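Local coordinates for protein alpha-rhamnosidase (Dictyoglomus thermophilum, PDB 6I60) that probably hydrolyses terminal non-reducing alpha-L-rhamnose residues in alpha-L-rhamnosides, releasing rhamnose from substrates such as natural flavonoid glycosides, at residues S492-C497 with I524-K529; Q511-E516 with N819-G824; V888-E893 with V932-Y937. All blocks are in the same frame, centred on the assembly; numbering follows the deposited sequence.

How the interactions relate
From the N terminus, the chain passes 492-497, then 511-516, and reaches 524-529, where interaction 1 closes a loop of 26 residues. Interaction 2 opens inside that loop and closes only at 819-824, some 300 residues later, so the two contacts cross. They also touch: Tyr-527 reaches Ala-514, and Cys-497 meets His-820. Interaction 1 ties the loop after helix 473-488 to helix 524-535, and interaction 2 ties helices 507-512 and 514-520 to the loop before helix 826-835. Interaction 3 follows in series, joining 888-893 to 932-937 across 38 residues of strand and loop, with no helix. Its centre lies about 31 Å from each of the other two centres.

Interaction 1 of 3, residues S492-C497 with I524-K529; sequences SIPTDC and IGFYRK
Within the helical six-hairpin glycosidase domain, Phe-526 and Lys-529, on the first turns of helix 524-535, reach across to the backbone of Ser-492, Ile-493 and Pro-494 in the loop after helix 473-488. CG of Phe-526 stands anti to the backbone N (chi1 -170°), which carries the ring out from the helix to the loop. Its far end then follows the loop residue by residue. CE1 of Phe-526 lies 3.6 Å from Ser-492 CA, CZ 3.5 Å from Ile-493 N, and CE2 3.5 Å from Pro-494 CD. A flat apolar ring suits this place, where it packs obliquely on peptide atoms and a proline ring. Lys-529, nearly one turn on, reaches the same loop with its chain bent at chi2 and chi4. Its NZ gives a hydrogen bond to Ser-492 O at 3.0 Å, approaching from above the carbonyl plane, and rests 3.5 Å from Ile-493 CG2. The buried ammonium is also gripped by a salt bridge to Asp-533 and a hydrogen bond to Gln-220 O; Ser-492 OG pairs with Gln-220 N. A leucine in place of Lys-529 would probably leave the Asp-533 carboxylate without its mate and Ser-492 O without this donor. A loop between two helices, packed by a phenylalanine and hydrogen-bonded by a lysine of helix 524-535, is in keeping with the (alpha/alpha)6 barrel of the alpha-L-rhamnosidases.

Interaction 2 of 3, residues Q511-E516 with N819-G824; sequences QLSAEE and NHIMFG
The flat carboxylate of Glu-516 meets an isoleucine: its OE2 lies 3.7 Å from CD1 of Ile-821, the two side chains crossing at a slant. In the same loop, the imidazole of His-820 has Met-822 SD at its edge, in the ring plane. Phe-823 points away from 511-516, and its ring meets Trp-807, their planes at about 50°.

At Ser-513, the residue between helices 507-512 and 514-520, the two backbones draw nearest, its CA 5.8 Å from Gly-824 CA. The touching atom is Ser-513 CB, 3.4 Å from Ile-821 O, while Ser-513 OG lies 3.8 Å from Ile-821 CG1. A small residue suits this close approach, and the buried hydroxyl is satisfied by Asp-509 O in the preceding turn. Ile-821 holds CG1 anti to its backbone N (chi1 -164°), laying the branch against Ser-513 and sending CD1 on to Glu-516. The carbonyl O of Ile-821 accepts a bond from Gly-824 N at 3.0 Å, closing a type I beta turn. At the end of the turn, Gly-824 O lies 3.7 Å from Glu-516 CG.

No hydrogen bond crosses the contact. Gln-486 of helix 473-488 packs against both Ser-513 and Ile-821, and Ile-761 of helix 761-773 touches Leu-512 and Met-822. Early helices thus meet the loop before helix 826-835, as expected where an (alpha/alpha)6 barrel closes on itself.

Interaction 3 of 3, residues V888-E893 with V932-Y937; sequences VPVNSE and VGSGSY
Val-888 sets its side chain over the Gly-933 carbonyl. Its CB lies 3.2 Å from Gly-933 O, and from there the two methyls straddle the same oxygen. Val-888 CG1, anti to the backbone N (chi1 -171°), is 3.6 Å from Gly-933 O. Val-888 CG2 is 3.5 Å from Gly-933 O. The same CG2 of Val-888 reaches on to Val-932 CG2 at 4.2 Å. A branched aliphatic residue fits, because Ile-847 and Phe-849 of strand 846-849 also pack on it.

The backbone of Val-888 makes an antiparallel hydrogen-bonded pair with Gly-935. Val-888 N gives to Gly-935 O at 2.8 Å, and Gly-935 N returns a bond to Val-888 O at 2.7 Å, with N-H...O angles of 168° and 169°. The backbone angles of Gly-935 would jam a side chain against the preceding carbonyl, which calls for glycine. Beside it, Ser-934 lays CB 3.3 Å from Pro-889 O, while its OG bonds to Glu-64 N. Val-932 also has its CB over one face of the Tyr-937 ring, offset toward the rim. Glu-893 sends its carboxylate off to Lys-846.

Both segments leave one sheet for another: strands 882-888 and 935-941 pair in the first, and 893-899 and 927-932 in the second. Such paired strands crossing together between two sheets are consistent with the beta-sandwich that forms the C-terminal domain of bacterial alpha-L-rhamnosidases.

Interaction 1 of 3, residues S492-C497 with I524-K529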
ATOM      1  N   SER A 492      -3.548  -4.910   4.069  1.00 54.37           N
ATOM      2  CA  SER A 492      -4.807  -4.180   3.919  1.00 54.90           C
ATOM      3  C   SER A 492      -4.711  -2.779   4.519  1.00 50.53           C
ATOM      4  O   SER A 492      -5.521  -1.905   4.200  1.00 54.11           O
ATOM      5  CB  SER A 492      -5.975  -4.957   4.539  1.00 59.79           C
ATOM      6  OG  SER A 492      -6.051  -4.742   5.937  1.00 60.18           O
ATOM      7  N   ILE A 493      -3.726  -2.562   5.389  1.00 53.42           N
ATOM      8  CA  ILE A 493      -3.417  -1.233   5.917  1.00 58.62           C
ATOM      9  C   ILE A 493      -1.912  -1.053   5.954  1.00 60.21           C
ATOM     10  O   ILE A 493      -1.152  -2.005   6.172  1.00 58.51           O
ATOM     11  CB  ILE A 493      -3.997  -1.023   7.334  1.00 58.94           C
ATOM     12  CG1 ILE A 493      -3.556  -2.155   8.267  1.00 56.55           C
ATOM     13  CG2 ILE A 493      -5.515  -0.912   7.287  1.00 57.01           C
ATOM     14  CD1 ILE A 493      -3.719  -1.836   9.737  1.00 58.96           C
ATOM     15  N   PRO A 494      -1.447   0.175   5.722  1.00 60.72           N
ATOM     16  CA  PRO A 494      -0.005   0.450   5.827  1.00 52.02           C
ATOM     17  C   PRO A 494       0.442   0.394   7.280  1.00 49.42           C
ATOM     18  O   PRO A 494       0.018   1.208   8.104  1.00 54.32           O
ATOM     19  CB  PRO A 494       0.135   1.859   5.240  1.00 57.28           C
ATOM     20  CG  PRO A 494      -1.215   2.474   5.401  1.00 53.02           C
ATOM     21  CD  PRO A 494      -2.210   1.356   5.280  1.00 56.46           C
ATOM     22  N   THR A 495       1.303  -0.568   7.593  1.00 50.44           N
ATOM     23  CA  THR A 495       1.759  -0.792   8.957  1.00 57.86           C
ATOM     24  C   THR A 495       3.180  -0.271   9.159  1.00 52.00           C
ATOM     25  O   THR A 495       3.915   0.004   8.208  1.00 46.53           O
ATOM     26  CB  THR A 495       1.692  -2.281   9.314  1.00 55.14           C
ATOM     27  OG1 THR A 495       2.700  -3.000   8.590  1.00 48.53           O
ATOM     28  CG2 THR A 495       0.324  -2.846   8.969  1.00 49.70           C
ATOM     29  N   ASP A 496       3.555  -0.130  10.433  1.00 51.30           N
ATOM     30  CA  ASP A 496       4.901   0.320  10.771  1.00 52.69           C
ATOM     31  C   ASP A 496       5.887  -0.843  10.760  1.00 54.46           C
ATOM     32  O   ASP A 496       6.965  -0.749  10.164  1.00 56.88           O
ATOM     33  CB  ASP A 496       4.896   1.015  12.137  1.00 54.64           C
ATOM     34  CG  ASP A 496       4.311   0.145  13.241  1.00 54.41           C
ATOM     35  OD1 ASP A 496       3.446  -0.704  12.941  1.00 54.74           O
ATOM     36  OD2 ASP A 496       4.720   0.308  14.411  1.00 53.45           O
ATOM     37  N   CYS A 497       5.528  -1.943  11.406  1.00 53.46           N
ATOM     38  CA  CYS A 497       6.336  -3.148  11.475  1.00 50.19           C
ATOM     39  C   CYS A 497       5.411  -4.347  11.347  1.00 56.88           C
ATOM     40  O   CYS A 497       4.206  -4.234  11.591  1.00 56.31           O
ATOM     41  CB  CYS A 497       7.123  -3.230  12.789  1.00 54.85           C
ATOM     42  SG  CYS A 497       6.119  -3.041  14.277  1.00 60.67           S
ATOM     43  N   ILE A 524      -3.308   2.904  -5.973  1.00 52.21           N
ATOM     44  CA  ILE A 524      -4.492   3.760  -5.964  1.00 49.09           C
ATOM     45  C   ILE A 524      -5.683   3.031  -5.350  1.00 53.77           C
ATOM     46  O   ILE A 524      -6.482   3.628  -4.619  1.00 52.63           O
ATOM     47  CB  ILE A 524      -4.805   4.276  -7.381  1.00 47.41           C
ATOM     48  CG1 ILE A 524      -6.057   5.154  -7.355  1.00 41.40           C
ATOM     49  CG2 ILE A 524      -4.972   3.121  -8.360  1.00 45.32           C
ATOM     50  CD1 ILE A 524      -5.968   6.372  -8.231  1.00 41.86           C
ATOM     51  N   GLY A 525      -5.818   1.730  -5.621  1.00 55.89           N
ATOM     52  CA  GLY A 525      -6.866   0.961  -4.972  1.00 49.58           C
ATOM     53  C   GLY A 525      -6.620   0.771  -3.490  1.00 53.74           C
ATOM     54  O   GLY A 525      -7.566   0.749  -2.698  1.00 52.04           O
ATOM     55  N   PHE A 526      -5.352   0.643  -3.094  1.00 58.74           N
ATOM     56  CA  PHE A 526      -5.023   0.473  -1.684  1.00 49.34           C
ATOM     57  C   PHE A 526      -5.252   1.760  -0.903  1.00 48.22           C
ATOM     58  O   PHE A 526      -5.816   1.735   0.198  1.00 46.45           O
ATOM     59  CB  PHE A 526      -3.573   0.011  -1.547  1.00 42.43           C
ATOM     60  CG  PHE A 526      -3.204  -0.428  -0.164  1.00 39.76           C
ATOM     61  CD1 PHE A 526      -3.477  -1.716   0.263  1.00 47.11           C
ATOM     62  CD2 PHE A 526      -2.577   0.446   0.710  1.00 42.70           C
ATOM     63  CE1 PHE A 526      -3.133  -2.126   1.539  1.00 55.01           C
ATOM     64  CE2 PHE A 526      -2.233   0.044   1.987  1.00 47.54           C
ATOM     65  CZ  PHE A 526      -2.509  -1.244   2.402  1.00 48.63           C
ATOM     66  N   TYR A 527      -4.827   2.898  -1.456  1.00 48.63           N
ATOM     67  CA  TYR A 527      -4.923   4.153  -0.721  1.00 52.82           C
ATOM     68  C   TYR A 527      -6.355   4.669  -0.663  1.00 50.62           C
ATOM     69  O   TYR A 527      -6.729   5.337   0.307  1.00 48.29           O
ATOM     70  CB  TYR A 527      -3.997   5.196  -1.345  1.00 47.71           C
ATOM     71  CG  TYR A 527      -2.548   4.997  -0.966  1.00 46.45           C
ATOM     72  CD1 TYR A 527      -2.199   4.554   0.302  1.00 40.16           C
ATOM     73  CD2 TYR A 527      -1.530   5.244  -1.877  1.00 54.48           C
ATOM     74  CE1 TYR A 527      -0.880   4.366   0.655  1.00 51.06           C
ATOM     75  CE2 TYR A 527      -0.204   5.059  -1.533  1.00 49.84           C
ATOM     76  CZ  TYR A 527       0.114   4.620  -0.266  1.00 52.34           C
ATOM     77  OH  TYR A 527       1.431   4.433   0.083  1.00 52.18           O
ATOM     78  N   ARG A 528      -7.164   4.373  -1.683  1.00 49.09           N
ATOM     79  CA  ARG A 528      -8.568   4.767  -1.645  1.00 42.71           C
ATOM     80  C   ARG A 528      -9.291   4.091  -0.487  1.00 49.58           C
ATOM     81  O   ARG A 528     -10.137   4.708   0.173  1.00 49.95           O
ATOM     82  CB  ARG A 528      -9.242   4.432  -2.974  1.00 45.33           C
ATOM     83  CG  ARG A 528      -9.083   5.504  -4.037  1.00 44.39           C
ATOM     84  CD  ARG A 528      -9.600   5.020  -5.381  1.00 51.87           C
ATOM     85  NE  ARG A 528     -10.814   5.722  -5.788  1.00 61.45           N
ATOM     86  CZ  ARG A 528     -11.980   5.127  -6.022  1.00 60.49           C
ATOM     87  NH1 ARG A 528     -12.096   3.812  -5.890  1.00 51.14           N
ATOM     88  NH2 ARG A 528     -13.030   5.849  -6.390  1.00 64.70           N
ATOM     89  N   LYS A 529      -8.968   2.824  -0.224  1.00 53.42           N
ATOM     90  CA  LYS A 529      -9.535   2.139   0.932  1.00 47.86           C
ATOM     91  C   LYS A 529      -8.998   2.720   2.234  1.00 51.71           C
ATOM     92  O   LYS A 529      -9.745   2.872   3.206  1.00 55.97           O
ATOM     93  CB  LYS A 529      -9.240   0.640   0.847  1.00 47.55           C
ATOM     94  CG  LYS A 529      -9.734  -0.163   2.039  1.00 46.64           C
ATOM     95  CD  LYS A 529      -8.575  -0.692   2.860  1.00 51.50           C
ATOM     96  CE  LYS A 529      -9.055  -1.620   3.963  1.00 59.92           C
ATOM     97  NZ  LYS A 529      -8.306  -1.396   5.230  1.00 61.27           N
TER

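Interaction 2 of 3, residues Q511-E516 with N819-G824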
ATOM      1  N   GLN A 511       2.573   8.110   5.605  1.00 58.93           N
ATOM      2  CA  GLN A 511       2.663   9.338   4.825  1.00 51.01           C
ATOM      3  C   GLN A 511       4.042   9.499   4.198  1.00 55.16           C
ATOM      4  O   GLN A 511       4.156   9.854   3.019  1.00 57.06           O
ATOM      5  CB  GLN A 511       2.333  10.541   5.710  1.00 55.87           C
ATOM      6  CG  GLN A 511       2.654  11.886   5.081  1.00 58.64           C
ATOM      7  CD  GLN A 511       3.988  12.444   5.538  1.00 58.39           C
ATOM      8  OE1 GLN A 511       4.335  12.370   6.719  1.00 51.11           O
ATOM      9  NE2 GLN A 511       4.744  13.006   4.601  1.00 64.45           N
ATOM     10  N   LEU A 512       5.102   9.237   4.969  1.00 54.87           N
ATOM     11  CA  LEU A 512       6.456   9.485   4.486  1.00 52.01           C
ATOM     12  C   LEU A 512       6.882   8.479   3.425  1.00 55.83           C
ATOM     13  O   LEU A 512       7.740   8.790   2.590  1.00 51.10           O
ATOM     14  CB  LEU A 512       7.441   9.463   5.654  1.00 48.27           C
ATOM     15  CG  LEU A 512       7.282  10.588   6.675  1.00 47.23           C
ATOM     16  CD1 LEU A 512       7.969  10.218   7.976  1.00 43.48           C
ATOM     17  CD2 LEU A 512       7.824  11.900   6.126  1.00 45.88           C
ATOM     18  N   SER A 513       6.312   7.275   3.438  1.00 53.53           N
ATOM     19  CA  SER A 513       6.655   6.247   2.465  1.00 56.41           C
ATOM     20  C   SER A 513       5.601   6.093   1.376  1.00 49.85           C
ATOM     21  O   SER A 513       5.680   5.152   0.580  1.00 47.49           O
ATOM     22  CB  SER A 513       6.888   4.905   3.166  1.00 53.42           C
ATOM     23  OG  SER A 513       5.700   4.413   3.764  1.00 53.07           O
ATOM     24  N   ALA A 514       4.625   7.001   1.313  1.00 54.12           N
ATOM     25  CA  ALA A 514       3.562   6.870   0.321  1.00 51.46           C
ATOM     26  C   ALA A 514       4.083   7.121  -1.089  1.00 46.70           C
ATOM     27  O   ALA A 514       3.647   6.466  -2.041  1.00 48.53           O
ATOM     28  CB  ALA A 514       2.413   7.822   0.652  1.00 51.92           C
ATOM     29  N   GLU A 515       5.015   8.065  -1.243  1.00 50.73           N
ATOM     30  CA  GLU A 515       5.562   8.348  -2.566  1.00 53.07           C
ATOM     31  C   GLU A 515       6.400   7.188  -3.089  1.00 54.37           C
ATOM     32  O   GLU A 515       6.399   6.918  -4.296  1.00 52.06           O
ATOM     33  CB  GLU A 515       6.391   9.631  -2.530  1.00 51.56           C
ATOM     34  CG  GLU A 515       6.823  10.134  -3.898  1.00 48.34           C
ATOM     35  CD  GLU A 515       7.506  11.488  -3.834  1.00 52.50           C
ATOM     36  OE1 GLU A 515       8.410  11.662  -2.991  1.00 56.64           O
ATOM     37  OE2 GLU A 515       7.138  12.378  -4.628  1.00 59.28           O
ATOM     38  N   GLU A 516       7.112   6.490  -2.202  1.00 49.29           N
ATOM     39  CA  GLU A 516       7.912   5.350  -2.638  1.00 48.30           C
ATOM     40  C   GLU A 516       7.027   4.203  -3.108  1.00 49.55           C
ATOM     41  O   GLU A 516       7.289   3.598  -4.155  1.00 52.83           O
ATOM     42  CB  GLU A 516       8.829   4.891  -1.504  1.00 49.72           C
ATOM     43  CG  GLU A 516       9.307   3.452  -1.627  1.00 50.44           C
ATOM     44  CD  GLU A 516       8.436   2.480  -0.851  1.00 50.65           C
ATOM     45  OE1 GLU A 516       8.013   1.461  -1.438  1.00 49.48           O
ATOM     46  OE2 GLU A 516       8.170   2.738   0.341  1.00 50.75           O
ATOM     47  N   ASN A 819      12.300  -4.237  10.440  1.00 53.73           N
ATOM     48  CA  ASN A 819      11.508  -4.242   9.216  1.00 50.66           C
ATOM     49  C   ASN A 819      10.537  -3.062   9.241  1.00 50.80           C
ATOM     50  O   ASN A 819       9.319  -3.214   9.200  1.00 50.97           O
ATOM     51  CB  ASN A 819      10.781  -5.573   9.043  1.00 51.57           C
ATOM     52  CG  ASN A 819      10.344  -5.816   7.608  1.00 49.86           C
ATOM     53  OD1 ASN A 819      10.418  -4.922   6.763  1.00 46.49           O
ATOM     54  ND2 ASN A 819       9.886  -7.030   7.326  1.00 47.58           N
ATOM     55  N   HIS A 820      11.082  -1.854   9.302  1.00 51.06           N
ATOM     56  CA  HIS A 820      10.286  -0.639   9.260  1.00 52.74           C
ATOM     57  C   HIS A 820      10.340  -0.011   7.872  1.00 49.47           C
ATOM     58  O   HIS A 820      11.247  -0.271   7.078  1.00 54.84           O
ATOM     59  CB  HIS A 820      10.766   0.366  10.309  1.00 56.92           C
ATOM     60  CG  HIS A 820      10.047   0.256  11.617  1.00 58.14           C
ATOM     61  ND1 HIS A 820       9.916  -0.937  12.295  1.00 61.77           N
ATOM     62  CD2 HIS A 820       9.412   1.187  12.368  1.00 52.06           C
ATOM     63  CE1 HIS A 820       9.237  -0.733  13.411  1.00 65.57           C
ATOM     64  NE2 HIS A 820       8.918   0.546  13.478  1.00 58.21           N
ATOM     65  N   ILE A 821       9.347   0.828   7.593  1.00 53.82           N
ATOM     66  CA  ILE A 821       9.188   1.439   6.279  1.00 53.75           C
ATOM     67  C   ILE A 821       9.247   2.959   6.321  1.00 55.87           C
ATOM     68  O   ILE A 821       9.286   3.592   5.254  1.00 59.75           O
ATOM     69  CB  ILE A 821       7.874   0.974   5.609  1.00 55.55           C
ATOM     70  CG1 ILE A 821       7.873   1.266   4.104  1.00 53.64           C
ATOM     71  CG2 ILE A 821       6.669   1.599   6.300  1.00 55.36           C
ATOM     72  CD1 ILE A 821       9.181   0.952   3.414  1.00 52.02           C
ATOM     73  N   MET A 822       9.280   3.572   7.508  1.00 52.34           N
ATOM     74  CA  MET A 822       9.239   5.030   7.588  1.00 54.07           C
ATOM     75  C   MET A 822      10.460   5.663   6.930  1.00 55.96           C
ATOM     76  O   MET A 822      10.354   6.720   6.297  1.00 58.12           O
ATOM     77  CB  MET A 822       9.122   5.472   9.046  1.00 54.00           C
ATOM     78  CG  MET A 822       9.941   4.638  10.018  1.00 60.97           C
ATOM     79  SD  MET A 822       9.567   5.034  11.737  1.00 63.04           S
ATOM     80  CE  MET A 822      11.120   4.629  12.529  1.00 58.04           C
ATOM     81  N   PHE A 823      11.625   5.030   7.060  1.00 50.19           N
ATOM     82  CA  PHE A 823      12.844   5.559   6.460  1.00 54.43           C
ATOM     83  C   PHE A 823      12.992   5.202   4.985  1.00 54.44           C
ATOM     84  O   PHE A 823      14.024   5.529   4.390  1.00 56.37           O
ATOM     85  CB  PHE A 823      14.072   5.062   7.233  1.00 50.11           C
ATOM     86  CG  PHE A 823      14.381   5.866   8.467  1.00 51.08           C
ATOM     87  CD1 PHE A 823      14.692   7.213   8.376  1.00 48.41           C
ATOM     88  CD2 PHE A 823      14.361   5.271   9.720  1.00 47.28           C
ATOM     89  CE1 PHE A 823      14.977   7.952   9.510  1.00 44.42           C
ATOM     90  CE2 PHE A 823      14.645   6.006  10.857  1.00 42.21           C
ATOM     91  CZ  PHE A 823      14.955   7.348  10.751  1.00 41.89           C
ATOM     92  N   GLY A 824      11.996   4.552   4.381  1.00 48.42           N
ATOM     93  CA  GLY A 824      12.070   4.108   3.003  1.00 45.46           C
ATOM     94  C   GLY A 824      11.803   5.157   1.949  1.00 51.42           C
ATOM     95  O   GLY A 824      11.755   4.826   0.762  1.00 46.24           O
TER

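Interaction 3 of 3, residues V888-E893 with V932-Y937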
ATOM      1  N   VAL A 888       7.564   8.059 -23.900  1.00 47.22           N
ATOM      2  CA  VAL A 888       6.395   8.814 -23.474  1.00 56.16           C
ATOM      3  C   VAL A 888       5.161   8.134 -24.067  1.00 58.41           C
ATOM      4  O   VAL A 888       5.111   7.934 -25.279  1.00 56.64           O
ATOM      5  CB  VAL A 888       6.450  10.288 -23.909  1.00 57.32           C
ATOM      6  CG1 VAL A 888       5.331  11.083 -23.251  1.00 49.79           C
ATOM      7  CG2 VAL A 888       7.811  10.885 -23.580  1.00 57.48           C
ATOM      8  N   PRO A 889       4.164   7.778 -23.264  1.00 61.55           N
ATOM      9  CA  PRO A 889       2.948   7.171 -23.814  1.00 52.02           C
ATOM     10  C   PRO A 889       2.051   8.227 -24.448  1.00 49.67           C
ATOM     11  O   PRO A 889       2.272   9.432 -24.331  1.00 50.68           O
ATOM     12  CB  PRO A 889       2.291   6.542 -22.584  1.00 48.42           C
ATOM     13  CG  PRO A 889       2.707   7.430 -21.457  1.00 53.39           C
ATOM     14  CD  PRO A 889       4.080   7.971 -21.804  1.00 58.56           C
ATOM     15  N   VAL A 890       1.014   7.740 -25.132  1.00 49.43           N
ATOM     16  CA  VAL A 890       0.073   8.632 -25.799  1.00 49.77           C
ATOM     17  C   VAL A 890      -0.759   9.385 -24.755  1.00 54.53           C
ATOM     18  O   VAL A 890      -1.045   8.870 -23.665  1.00 54.67           O
ATOM     19  CB  VAL A 890      -0.824   7.841 -26.769  1.00 48.98           C
ATOM     20  CG1 VAL A 890      -1.496   8.766 -27.760  1.00 61.65           C
ATOM     21  CG2 VAL A 890      -0.013   6.791 -27.522  1.00 44.52           C
ATOM     22  N   ASN A 891      -1.146  10.620 -25.098  1.00 52.13           N
ATOM     23  CA  ASN A 891      -1.840  11.549 -24.194  1.00 49.78           C
ATOM     24  C   ASN A 891      -0.913  12.028 -23.076  1.00 45.95           C
ATOM     25  O   ASN A 891      -1.339  12.228 -21.938  1.00 48.63           O
ATOM     26  CB  ASN A 891      -3.121  10.945 -23.609  1.00 49.40           C
ATOM     27  CG  ASN A 891      -4.158  11.996 -23.279  1.00 55.87           C
ATOM     28  OD1 ASN A 891      -4.549  12.785 -24.140  1.00 54.78           O
ATOM     29  ND2 ASN A 891      -4.611  12.015 -22.031  1.00 60.22           N
ATOM     30  N   SER A 892       0.359  12.231 -23.406  1.00 53.09           N
ATOM     31  CA  SER A 892       1.331  12.749 -22.455  1.00 49.85           C
ATOM     32  C   SER A 892       2.435  13.459 -23.224  1.00 47.37           C
ATOM     33  O   SER A 892       2.676  13.177 -24.401  1.00 54.46           O
ATOM     34  CB  SER A 892       1.916  11.635 -21.581  1.00 54.87           C
ATOM     35  OG  SER A 892       3.121  12.054 -20.970  1.00 54.99           O
ATOM     36  N   GLU A 893       3.100  14.391 -22.547  1.00 45.56           N
ATOM     37  CA  GLU A 893       4.193  15.146 -23.138  1.00 57.49           C
ATOM     38  C   GLU A 893       5.431  15.026 -22.260  1.00 56.03           C
ATOM     39  O   GLU A 893       5.337  14.876 -21.038  1.00 51.23           O
ATOM     40  CB  GLU A 893       3.821  16.626 -23.334  1.00 56.17           C
ATOM     41  CG  GLU A 893       3.747  17.436 -22.050  1.00 62.80           C
ATOM     42  CD  GLU A 893       3.155  18.816 -22.268  1.00 82.93           C
ATOM     43  OE1 GLU A 893       1.931  18.980 -22.069  1.00 86.53           O
ATOM     44  OE2 GLU A 893       3.914  19.739 -22.638  1.00 87.75           O
ATOM     45  N   VAL A 932       9.079  16.980 -26.184  1.00 50.62           N
ATOM     46  CA  VAL A 932       8.629  15.942 -27.101  1.00 58.95           C
ATOM     47  C   VAL A 932       7.226  15.502 -26.701  1.00 59.47           C
ATOM     48  O   VAL A 932       6.723  15.839 -25.629  1.00 54.34           O
ATOM     49  CB  VAL A 932       9.586  14.728 -27.134  1.00 58.48           C
ATOM     50  CG1 VAL A 932      11.004  15.167 -27.477  1.00 49.90           C
ATOM     51  CG2 VAL A 932       9.555  13.980 -25.804  1.00 54.05           C
ATOM     52  N   GLY A 933       6.595  14.740 -27.592  1.00 58.97           N
ATOM     53  CA  GLY A 933       5.304  14.146 -27.307  1.00 54.84           C
ATOM     54  C   GLY A 933       5.411  12.655 -27.067  1.00 58.74           C
ATOM     55  O   GLY A 933       6.419  12.181 -26.538  1.00 64.67           O
ATOM     56  N   SER A 934       4.386  11.903 -27.460  1.00 56.41           N
ATOM     57  CA  SER A 934       4.399  10.461 -27.258  1.00 58.95           C
ATOM     58  C   SER A 934       5.400   9.790 -28.195  1.00 55.50           C
ATOM     59  O   SER A 934       5.642  10.248 -29.314  1.00 53.46           O
ATOM     60  CB  SER A 934       3.001   9.878 -27.475  1.00 57.32           C
ATOM     61  OG  SER A 934       2.601   9.960 -28.833  1.00 59.47           O
ATOM     62  N   GLY A 935       5.990   8.698 -27.718  1.00 56.00           N
ATOM     63  CA  GLY A 935       6.926   7.905 -28.488  1.00 58.42           C
ATOM     64  C   GLY A 935       8.230   7.695 -27.749  1.00 61.97           C
ATOM     65  O   GLY A 935       8.419   8.135 -26.616  1.00 58.83           O
ATOM     66  N   SER A 936       9.146   7.001 -28.420  1.00 63.65           N
ATOM     67  CA  SER A 936      10.473   6.717 -27.893  1.00 58.86           C
ATOM     68  C   SER A 936      11.510   7.561 -28.621  1.00 53.38           C
ATOM     69  O   SER A 936      11.462   7.700 -29.847  1.00 60.84           O
ATOM     70  CB  SER A 936      10.816   5.230 -28.036  1.00 63.49           C
ATOM     71  OG  SER A 936       9.737   4.418 -27.610  1.00 72.23           O
ATOM     72  N   TYR A 937      12.450   8.120 -27.862  1.00 50.48           N
ATOM     73  CA  TYR A 937      13.464   9.003 -28.417  1.00 51.33           C
ATOM     74  C   TYR A 937      14.823   8.666 -27.822  1.00 64.14           C
ATOM     75  O   TYR A 937      14.927   8.238 -26.668  1.00 58.80           O
ATOM     76  CB  TYR A 937      13.137  10.479 -28.151  1.00 55.19           C
ATOM     77  CG  TYR A 937      11.764  10.906 -28.617  1.00 57.89           C
ATOM     78  CD1 TYR A 937      10.664  10.813 -27.775  1.00 57.69           C
ATOM     79  CD2 TYR A 937      11.568  11.409 -29.896  1.00 52.90           C
ATOM     80  CE1 TYR A 937       9.409  11.202 -28.194  1.00 56.86           C
ATOM     81  CE2 TYR A 937      10.316  11.802 -30.323  1.00 54.65           C
ATOM     82  CZ  TYR A 937       9.240  11.697 -29.468  1.00 53.44           C
ATOM     83  OH  TYR A 937       7.990  12.087 -29.887  1.00 59.83           O
TER